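Local coordinates for Lmo2445 protein (Listeria monocytogenes EGD-e, PDB 5HZL) that is of unknown function but is a secreted, internalin-like leucine-rich repeat protein that binds calcium, at residues 137-142 with 150-155; 188-193 with 229-234; 239-244 with 249-254. All coordinates share one frame; numbering follows the deposited sequence.

Contact 1 (137-142 with 150-155); sequences NIPKFV and INMENA. With CA (calcium ion), chain E.
Phe-141 meets Ile-150 and Met-152 in two different ways. The CD1 methyl of Ile-150 sits over one face of the ring, 4.0 Å from its centroid, in a CH-pi contact. Met-152, a selenomethionine, comes to the ring edge instead. Its CE lies in the ring plane, 3.9 Å from Phe-141 CZ. The selenium is also at the edge, 80° off the ring normal, in a Met-aromatic contact. Met-152 bends at its last torsion (chi3 -56°), which turns CE toward Phe-141 while SE rests on Pro-139. Pro-139 CG is 3.7 Å from Met-152 SE. Pro-139 CB lies over the rim of the opposite face of the Phe-141 ring. All four side chains are buried and the contact is apolar.

A type II turn from Met-152 to Ala-155 follows. Asn-151 OD1 accepts from Glu-153 N at 3.1 Å, forming an Asx turn. The carboxylate of Glu-153 grips a calcium ion through both oxygens, and Asn-178 bonds to its OE2. The Trp-166 ring meets Phe-141, and its NE1 donates to Pro-139 O. Strand 149-151 lies between strands 126-128 and 174-176 in the parallel sheet of the leucine-rich repeats, and the loop 137-142 packs on the side chains of Ile-150 and Met-152.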
loop_
_atom_site.group_PDB
_atom_site.type_symbol
_atom_site.label_atom_id
_atom_site.label_comp_id
_atom_site.label_asym_id
_atom_site.label_seq_id
_atom_site.Cartn_x
_atom_site.Cartn_y
_atom_site.Cartn_z
ATOM N N ASN A 137 3.657 -2.601 -6.398
ATOM C CA ASN A 137 4.749 -2.490 -5.427
ATOM C C ASN A 137 4.313 -2.739 -3.982
ATOM O O ASN A 137 4.255 -1.822 -3.166
ATOM C CB ASN A 137 5.395 -1.112 -5.537
ATOM C CG ASN A 137 5.992 -0.860 -6.892
ATOM O OD1 ASN A 137 6.604 -1.733 -7.481
ATOM N ND2 ASN A 137 5.840 0.345 -7.377
ATOM N N ILE A 138 4.024 -3.997 -3.676
ATOM C CA ILE A 138 3.607 -4.396 -2.339
ATOM C C ILE A 138 4.830 -4.339 -1.410
ATOM O O ILE A 138 5.828 -4.994 -1.694
ATOM C CB ILE A 138 3.110 -5.859 -2.323
ATOM C CG1 ILE A 138 2.126 -6.154 -3.470
ATOM C CG2 ILE A 138 2.542 -6.221 -0.954
ATOM C CD1 ILE A 138 0.882 -5.309 -3.479
ATOM N N PRO A 139 4.771 -3.546 -0.312
ATOM C CA PRO A 139 5.918 -3.500 0.582
ATOM C C PRO A 139 5.960 -4.676 1.569
ATOM O O PRO A 139 4.920 -5.132 2.029
ATOM C CB PRO A 139 5.722 -2.174 1.325
ATOM C CG PRO A 139 4.255 -1.967 1.361
ATOM C CD PRO A 139 3.735 -2.563 0.084
ATOM N N LYS A 140 7.172 -5.143 1.880
ATOM C CA LYS A 140 7.414 -6.245 2.826
ATOM C C LYS A 140 7.828 -5.770 4.230
ATOM O O LYS A 140 7.840 -6.557 5.172
ATOM C CB LYS A 140 8.485 -7.195 2.272
ATOM C CG LYS A 140 8.067 -7.961 1.023
ATOM C CD LYS A 140 9.222 -8.776 0.415
ATOM C CE LYS A 140 9.770 -9.921 1.277
ATOM N NZ LYS A 140 8.739 -10.970 1.547
ATOM N N PHE A 141 8.173 -4.494 4.355
ATOM C CA PHE A 141 8.587 -3.892 5.633
ATOM C C PHE A 141 9.851 -4.519 6.249
ATOM O O PHE A 141 9.909 -4.750 7.463
ATOM C CB PHE A 141 7.423 -3.879 6.635
ATOM C CG PHE A 141 6.184 -3.251 6.089
ATOM C CD1 PHE A 141 6.039 -1.867 6.073
ATOM C CD2 PHE A 141 5.164 -4.036 5.573
ATOM C CE1 PHE A 141 4.899 -1.275 5.556
ATOM C CE2 PHE A 141 4.018 -3.455 5.056
ATOM C CZ PHE A 141 3.884 -2.070 5.048
ATOM N N VAL A 142 10.854 -4.814 5.418
ATOM C CA VAL A 142 12.112 -5.375 5.926
ATOM C C VAL A 142 12.833 -4.197 6.584
ATOM O O VAL A 142 12.961 -3.124 5.986
ATOM C CB VAL A 142 12.987 -6.083 4.851
ATOM C CG1 VAL A 142 14.314 -6.545 5.449
ATOM C CG2 VAL A 142 12.245 -7.272 4.243
ATOM N N ILE A 150 -0.320 -1.524 10.893
ATOM C CA ILE A 150 -0.164 -1.119 9.505
ATOM C C ILE A 150 -1.519 -0.818 8.891
ATOM O O ILE A 150 -2.435 -1.638 8.944
ATOM C CB ILE A 150 0.449 -2.268 8.688
ATOM C CG1 ILE A 150 1.888 -2.531 9.160
ATOM C CG2 ILE A 150 0.419 -1.961 7.190
ATOM C CD1 ILE A 150 2.534 -3.738 8.512
ATOM N N ASN A 151 -1.636 0.355 8.287
ATOM C CA ASN A 151 -2.863 0.733 7.622
ATOM C C ASN A 151 -2.540 1.015 6.159
ATOM O O ASN A 151 -1.751 1.918 5.872
ATOM C CB ASN A 151 -3.471 1.941 8.315
ATOM C CG ASN A 151 -4.792 2.380 7.713
ATOM O OD1 ASN A 151 -5.315 1.798 6.776
ATOM N ND2 ASN A 151 -5.327 3.429 8.260
HETATM N N MSE A 152 -3.133 0.217 5.260
HETATM C CA MSE A 152 -2.965 0.372 3.808
HETATM C C MSE A 152 -4.330 0.296 3.154
HETATM O O MSE A 152 -4.514 -0.282 2.078
HETATM C CB MSE A 152 -1.941 -0.618 3.259
HETATM C CG MSE A 152 -0.535 -0.050 3.402
HETATM SE SE MSE A 152 0.818 -1.232 2.579
HETATM C CE MSE A 152 0.428 -2.902 3.548
ATOM N N GLU A 153 -5.304 0.922 3.802
ATOM C CA GLU A 153 -6.655 0.956 3.277
ATOM C C GLU A 153 -6.709 1.800 2.033
ATOM O O GLU A 153 -6.173 2.898 2.014
ATOM C CB GLU A 153 -7.616 1.586 4.293
ATOM C CG GLU A 153 -9.080 1.670 3.839
ATOM C CD GLU A 153 -9.999 2.253 4.890
ATOM O OE1 GLU A 153 -9.509 2.888 5.819
ATOM O OE2 GLU A 153 -11.224 2.102 4.807
ATOM N N ASN A 154 -7.349 1.279 0.995
ATOM C CA ASN A 154 -7.548 2.013 -0.243
ATOM C C ASN A 154 -6.250 2.636 -0.795
ATOM O O ASN A 154 -6.234 3.778 -1.215
ATOM C CB ASN A 154 -8.613 3.079 0.063
ATOM C CG ASN A 154 -9.118 3.804 -1.163
ATOM O OD1 ASN A 154 -8.991 3.326 -2.295
ATOM N ND2 ASN A 154 -9.721 4.980 -0.933
ATOM N N ALA A 155 -5.173 1.860 -0.797
ATOM C CA ALA A 155 -3.851 2.314 -1.244
ATOM C C ALA A 155 -3.392 1.789 -2.613
ATOM O O ALA A 155 -2.194 1.819 -2.909
ATOM C CB ALA A 155 -2.821 1.919 -0.179
HETATM CA CA CA E . -11.891 3.204 7.217
#

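Contact 2 (188-193 with 229-234); sequences DIFLSQ and LDFIAP
Phe-231 reaches across to helix 187-191 with the rim of its ring. CE2 is the main touching atom. It lies 3.6 Å from Phe-190 CB and the same distance from the CD2 methyl of Leu-191. Phe-190 CB sits at the edge of the Phe-231 ring, near its plane. Leu-191 CD2 approaches that ring at a slant, and the two side chains cross obliquely.

The torsions decide which atoms meet. Phe-231 CG lies anti to its own carbonyl carbon (chi1 -59°), and the ring extends from there to the helix. In Leu-191 the CD1 branch continues the extended chain (chi2 178°), which leaves CD2 as the branch facing segment 229-234. Leu-191 CD2 also lies 3.9 Å from Asp-230 O. Phe-190 behaves differently. Its CB points at the partner, but its ring turns away, so Phe-231 meets the root of the side chain more than the ring.

Within segment 188-193, Ser-192 OG donates to Ile-189 O at 2.8 Å, from above the carbonyl plane. Gln-193 then leaves the helix with positive phi. Phe-231 also stacks on Tyr-288, which touches Phe-190 as well.

The junction is a small apolar patch at the surface, next to a strongly acidic site. Glu-163 and Glu-187 hold a calcium ion there. The side chain of Asp-230 lies about 4 Å from that ion, and its OD2 is close to Glu-187 OE1. The ion probably offsets these like charges where the repeats meet the C-terminal domain.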
loop_
_atom_site.group_PDB
_atom_site.type_symbol
_atom_site.label_atom_id
_atom_site.label_comp_id
_atom_site.label_asym_id
_atom_site.label_seq_id
_atom_site.Cartn_x
_atom_site.Cartn_y
_atom_site.Cartn_z
ATOM N N ASP A 188 -1.423 -16.810 5.780
ATOM C CA ASP A 188 -0.690 -17.058 7.023
ATOM C C ASP A 188 -0.981 -16.071 8.146
ATOM O O ASP A 188 -1.366 -16.486 9.244
ATOM C CB ASP A 188 0.828 -17.111 6.797
ATOM C CG ASP A 188 1.277 -18.303 5.961
ATOM O OD1 ASP A 188 0.458 -18.941 5.273
ATOM O OD2 ASP A 188 2.488 -18.594 6.004
ATOM N N ILE A 189 -0.822 -14.780 7.857
ATOM C CA ILE A 189 -1.026 -13.738 8.862
ATOM C C ILE A 189 -2.464 -13.699 9.399
ATOM O O ILE A 189 -2.648 -13.525 10.608
ATOM C CB ILE A 189 -0.536 -12.348 8.369
ATOM C CG1 ILE A 189 -0.371 -11.364 9.534
ATOM C CG2 ILE A 189 -1.426 -11.795 7.267
ATOM C CD1 ILE A 189 0.662 -11.791 10.564
ATOM N N PHE A 190 -3.476 -13.872 8.539
ATOM C CA PHE A 190 -4.856 -13.875 9.037
ATOM C C PHE A 190 -5.192 -15.120 9.856
ATOM O O PHE A 190 -5.982 -15.042 10.795
ATOM C CB PHE A 190 -5.904 -13.696 7.936
ATOM C CG PHE A 190 -5.846 -12.373 7.235
ATOM C CD1 PHE A 190 -5.790 -11.181 7.954
ATOM C CD2 PHE A 190 -5.959 -12.302 5.867
ATOM C CE1 PHE A 190 -5.757 -9.955 7.311
ATOM C CE2 PHE A 190 -5.940 -11.075 5.219
ATOM C CZ PHE A 190 -5.838 -9.897 5.941
ATOM N N LEU A 191 -4.591 -16.254 9.505
ATOM C CA LEU A 191 -4.829 -17.522 10.212
ATOM C C LEU A 191 -3.971 -17.734 11.456
ATOM O O LEU A 191 -4.270 -18.623 12.250
ATOM C CB LEU A 191 -4.630 -18.709 9.266
ATOM C CG LEU A 191 -5.539 -18.765 8.036
ATOM C CD1 LEU A 191 -5.156 -19.975 7.197
ATOM C CD2 LEU A 191 -7.012 -18.808 8.419
ATOM N N SER A 192 -2.917 -16.943 11.627
ATOM C CA SER A 192 -2.035 -17.080 12.794
ATOM C C SER A 192 -2.681 -16.623 14.097
ATOM O O SER A 192 -2.210 -16.978 15.165
ATOM C CB SER A 192 -0.768 -16.250 12.595
ATOM O OG SER A 192 -1.095 -14.870 12.499
ATOM N N GLN A 193 -3.728 -15.805 13.991
ATOM C CA GLN A 193 -4.467 -15.260 15.149
ATOM C C GLN A 193 -3.743 -14.157 15.983
ATOM O O GLN A 193 -4.208 -13.813 17.073
ATOM C CB GLN A 193 -5.043 -16.386 16.031
ATOM C CG GLN A 193 -6.057 -17.246 15.284
ATOM C CD GLN A 193 -6.622 -18.397 16.111
ATOM O OE1 GLN A 193 -7.821 -18.648 16.073
ATOM N NE2 GLN A 193 -5.770 -19.087 16.875
ATOM N N LEU A 229 -12.367 -19.860 0.919
ATOM C CA LEU A 229 -12.873 -21.067 1.590
ATOM C C LEU A 229 -12.170 -21.386 2.903
ATOM O O LEU A 229 -12.746 -22.053 3.751
ATOM C CB LEU A 229 -12.838 -22.265 0.641
ATOM C CG LEU A 229 -13.721 -22.076 -0.598
ATOM C CD1 LEU A 229 -13.552 -23.237 -1.565
ATOM C CD2 LEU A 229 -15.184 -21.881 -0.219
ATOM N N ASP A 230 -10.941 -20.907 3.076
ATOM C CA ASP A 230 -10.192 -21.110 4.323
ATOM C C ASP A 230 -10.674 -20.148 5.429
ATOM O O ASP A 230 -10.110 -20.129 6.528
ATOM C CB ASP A 230 -8.685 -20.937 4.078
ATOM C CG ASP A 230 -8.120 -21.972 3.108
ATOM O OD1 ASP A 230 -8.819 -22.946 2.770
ATOM O OD2 ASP A 230 -6.959 -21.824 2.692
ATOM N N PHE A 231 -11.707 -19.357 5.114
ATOM C CA PHE A 231 -12.304 -18.393 6.032
ATOM C C PHE A 231 -13.835 -18.513 6.128
ATOM O O PHE A 231 -14.421 -17.862 6.980
ATOM C CB PHE A 231 -11.922 -16.962 5.603
ATOM C CG PHE A 231 -10.432 -16.712 5.579
ATOM C CD1 PHE A 231 -9.682 -16.974 4.433
ATOM C CD2 PHE A 231 -9.769 -16.222 6.706
ATOM C CE1 PHE A 231 -8.306 -16.764 4.413
ATOM C CE2 PHE A 231 -8.392 -16.008 6.685
ATOM C CZ PHE A 231 -7.663 -16.282 5.538
ATOM N N ILE A 232 -14.473 -19.340 5.289
ATOM C CA ILE A 232 -15.956 -19.536 5.271
ATOM C C ILE A 232 -16.363 -20.946 4.782
ATOM O O ILE A 232 -15.500 -21.807 4.607
ATOM C CB ILE A 232 -16.648 -18.468 4.379
ATOM C CG1 ILE A 232 -15.962 -18.425 3.006
ATOM C CG2 ILE A 232 -16.596 -17.085 5.020
ATOM C CD1 ILE A 232 -16.517 -17.410 2.045
ATOM N N ALA A 233 -17.669 -21.180 4.571
ATOM C CA ALA A 233 -18.174 -22.488 4.089
ATOM C C ALA A 233 -19.603 -22.407 3.494
ATOM O O ALA A 233 -20.575 -22.751 4.175
ATOM C CB ALA A 233 -18.122 -23.521 5.215
ATOM N N PRO A 234 -19.738 -21.970 2.215
ATOM C CA PRO A 234 -21.079 -21.870 1.609
ATOM C C PRO A 234 -21.723 -23.226 1.377
ATOM O O PRO A 234 -22.906 -23.376 1.654
ATOM C CB PRO A 234 -20.816 -21.176 0.267
ATOM C CG PRO A 234 -19.412 -21.534 -0.064
ATOM C CD PRO A 234 -18.681 -21.608 1.250
#

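Contact 3 (239-244 with 249-254); sequences LIIIKD and LYEPPY
Ile-242 and Tyr-250 lie side by side and point the same way, on one face of a beta hairpin in the Lmo2445-like C-terminal domain. The Tyr-250 ring lies with its face to the isoleucine. Ile-242 CB stands over that face, 4.1 Å from the ring centroid and 17° off its normal, as a CH-pi contact. The Ile-242 CG2 methyl reaches the rim of the ring, 3.6 Å from Tyr-250 CE1. Tyr-250 carries CG between its backbone N and carbonyl carbon (chi1 65°), which lays the ring back over its strand partner. Leu-249 CG and Pro-252 CB lie at the ring edge, in plane. The hydroxyl of Tyr-250 bonds to Glu-266 N.

Farther along, Ile-242 crosses Pro-252 at about a right angle, with Ile-242 CD1 3.8 Å from Pro-252 CD. Ile-240 crosses Tyr-254 in the same manner. Ile-240 CG2 is 4.0 Å from Tyr-254 CD1. Another pair, Ile-241 and Glu-251, runs alongside, with Ile-241 CG1 4.1 Å from Glu-251 CG.

The backbones are antiparallel, and Ile-242 with Tyr-250 is a hydrogen-bonded pair. Ile-242 N donates to Tyr-250 O at 3.1 Å. The return bond is doubled: Leu-249 N gives a bond of 2.8 Å to Ile-242 O, and Tyr-250 N adds a weak one. Leu-249 and Tyr-250 thus both face Ile-242, which makes a classic beta bulge.

The Tyr-254 hydroxyl bonds to Ile-225 O and to the hydroxyl of Tyr-283, tying Tyr-254 to helix 223-227 and to the loop holding Tyr-283. Ile-240 and Pro-252 both touch Tyr-263 of strand 262-264. Strand 247-250 is an outermost strand of the mixed sheet, and strand 240-244 pairs with strand 273-281 on its other side.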
loop_
_atom_site.group_PDB
_atom_site.type_symbol
_atom_site.label_atom_id
_atom_site.label_comp_id
_atom_site.label_asym_id
_atom_site.label_seq_id
_atom_site.Cartn_x
_atom_site.Cartn_y
_atom_site.Cartn_z
ATOM N N LEU A 239 -22.014 -16.511 -1.910
ATOM C CA LEU A 239 -22.579 -16.604 -3.259
ATOM C C LEU A 239 -21.636 -16.027 -4.322
ATOM O O LEU A 239 -20.766 -15.211 -4.014
ATOM C CB LEU A 239 -23.960 -15.919 -3.344
ATOM C CG LEU A 239 -25.167 -16.504 -2.572
ATOM C CD1 LEU A 239 -24.969 -16.564 -1.052
ATOM C CD2 LEU A 239 -26.435 -15.715 -2.901
ATOM N N ILE A 240 -21.830 -16.468 -5.570
ATOM C CA ILE A 240 -21.023 -16.035 -6.735
ATOM C C ILE A 240 -21.902 -15.777 -7.976
ATOM O O ILE A 240 -22.771 -16.578 -8.302
ATOM C CB ILE A 240 -19.884 -17.031 -7.025
ATOM C CG1 ILE A 240 -19.160 -16.659 -8.320
ATOM C CG2 ILE A 240 -20.416 -18.448 -7.156
ATOM C CD1 ILE A 240 -17.919 -17.492 -8.589
ATOM N N ILE A 241 -21.667 -14.645 -8.645
ATOM C CA ILE A 241 -22.428 -14.211 -9.824
ATOM C C ILE A 241 -21.478 -13.914 -10.982
ATOM O O ILE A 241 -20.401 -13.380 -10.771
ATOM C CB ILE A 241 -23.259 -12.912 -9.542
ATOM C CG1 ILE A 241 -24.319 -13.099 -8.432
ATOM C CG2 ILE A 241 -23.951 -12.398 -10.806
ATOM C CD1 ILE A 241 -23.787 -13.209 -7.018
ATOM N N ILE A 242 -21.886 -14.276 -12.199
ATOM C CA ILE A 242 -21.122 -14.047 -13.436
ATOM C C ILE A 242 -21.950 -13.092 -14.296
ATOM O O ILE A 242 -23.104 -13.371 -14.590
ATOM C CB ILE A 242 -20.779 -15.366 -14.190
ATOM C CG1 ILE A 242 -19.529 -16.041 -13.596
ATOM C CG2 ILE A 242 -20.395 -15.093 -15.639
ATOM C CD1 ILE A 242 -19.618 -16.416 -12.138
ATOM N N LYS A 243 -21.358 -11.972 -14.692
ATOM C CA LYS A 243 -22.059 -10.981 -15.494
ATOM C C LYS A 243 -21.328 -10.700 -16.777
ATOM O O LYS A 243 -20.127 -10.929 -16.880
ATOM C CB LYS A 243 -22.239 -9.687 -14.716
ATOM C CG LYS A 243 -22.918 -9.924 -13.391
ATOM C CD LYS A 243 -23.390 -8.661 -12.706
ATOM C CE LYS A 243 -22.264 -7.773 -12.255
ATOM N NZ LYS A 243 -22.879 -6.591 -11.597
ATOM N N ASP A 244 -22.077 -10.191 -17.747
ATOM C CA ASP A 244 -21.560 -9.864 -19.060
ATOM C C ASP A 244 -22.062 -8.472 -19.397
ATOM O O ASP A 244 -23.259 -8.278 -19.555
ATOM C CB ASP A 244 -22.080 -10.884 -20.067
ATOM C CG ASP A 244 -21.582 -10.632 -21.479
ATOM O OD1 ASP A 244 -20.450 -10.118 -21.640
ATOM O OD2 ASP A 244 -22.328 -10.969 -22.434
ATOM N N LEU A 249 -25.385 -13.287 -16.159
ATOM C CA LEU A 249 -25.374 -14.332 -17.190
ATOM C C LEU A 249 -25.807 -15.644 -16.542
ATOM O O LEU A 249 -26.630 -16.356 -17.106
ATOM C CB LEU A 249 -23.991 -14.464 -17.832
ATOM C CG LEU A 249 -23.883 -15.312 -19.106
ATOM C CD1 LEU A 249 -24.670 -14.671 -20.241
ATOM C CD2 LEU A 249 -22.432 -15.481 -19.532
ATOM N N TYR A 250 -25.240 -15.960 -15.372
ATOM C CA TYR A 250 -25.599 -17.168 -14.604
ATOM C C TYR A 250 -25.017 -17.088 -13.186
ATOM O O TYR A 250 -24.046 -16.366 -12.960
ATOM C CB TYR A 250 -25.174 -18.476 -15.307
ATOM C CG TYR A 250 -23.692 -18.684 -15.454
ATOM C CD1 TYR A 250 -22.988 -18.108 -16.509
ATOM C CD2 TYR A 250 -22.988 -19.484 -14.558
ATOM C CE1 TYR A 250 -21.614 -18.303 -16.652
ATOM C CE2 TYR A 250 -21.617 -19.690 -14.696
ATOM C CZ TYR A 250 -20.931 -19.095 -15.738
ATOM O OH TYR A 250 -19.567 -19.287 -15.868
ATOM N N GLU A 251 -25.631 -17.812 -12.246
ATOM C CA GLU A 251 -25.190 -17.867 -10.844
ATOM C C GLU A 251 -24.831 -19.316 -10.528
ATOM O O GLU A 251 -25.682 -20.080 -10.069
ATOM C CB GLU A 251 -26.283 -17.390 -9.886
ATOM C CG GLU A 251 -26.747 -15.959 -10.106
ATOM C CD GLU A 251 -27.854 -15.522 -9.143
ATOM O OE1 GLU A 251 -28.101 -16.207 -8.121
ATOM O OE2 GLU A 251 -28.482 -14.473 -9.408
ATOM N N PRO A 252 -23.565 -19.704 -10.762
ATOM C CA PRO A 252 -23.154 -21.082 -10.523
ATOM C C PRO A 252 -22.846 -21.359 -9.058
ATOM O O PRO A 252 -22.683 -20.419 -8.283
ATOM C CB PRO A 252 -21.878 -21.195 -11.355
ATOM C CG PRO A 252 -21.264 -19.851 -11.200
ATOM C CD PRO A 252 -22.404 -18.863 -11.105
ATOM N N PRO A 253 -22.768 -22.651 -8.683
ATOM C CA PRO A 253 -22.447 -22.971 -7.301
ATOM C C PRO A 253 -20.988 -22.615 -7.083
ATOM O O PRO A 253 -20.198 -22.637 -8.025
ATOM C CB PRO A 253 -22.697 -24.481 -7.208
ATOM C CG PRO A 253 -22.514 -24.987 -8.596
ATOM C CD PRO A 253 -22.916 -23.866 -9.515
ATOM N N TYR A 254 -20.645 -22.283 -5.849
ATOM C CA TYR A 254 -19.291 -21.884 -5.527
ATOM C C TYR A 254 -18.349 -23.078 -5.809
ATOM O O TYR A 254 -18.664 -24.211 -5.437
ATOM C CB TYR A 254 -19.226 -21.424 -4.063
ATOM C CG TYR A 254 -18.078 -20.502 -3.776
ATOM C CD1 TYR A 254 -18.238 -19.122 -3.919
ATOM C CD2 TYR A 254 -16.838 -20.988 -3.378
ATOM C CE1 TYR A 254 -17.193 -18.248 -3.675
ATOM C CE2 TYR A 254 -15.780 -20.126 -3.123
ATOM C CZ TYR A 254 -15.959 -18.749 -3.275
ATOM O OH TYR A 254 -14.917 -17.868 -3.024
#

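Overall arrangement
The three contacts follow one another along the chain, and none nests within or crosses another. Contact 1 closes a short loop inside the leucine-rich repeats, between strands 126-128 and 149-151. Contact 2 spans a much longer excursion of 35 residues. It starts at helix 187-191, passes the last repeat strand and the opening strands of the C-terminal domain, and so ties the two parts together. Contact 3 closes a tight hairpin within the C-terminal domain. Contacts 1 and 2 do not touch; their centres are about 20 Å apart. Contacts 2 and 3 do, because Leu-229 and Pro-234 pack on Tyr-254, linking the junction to the hairpin.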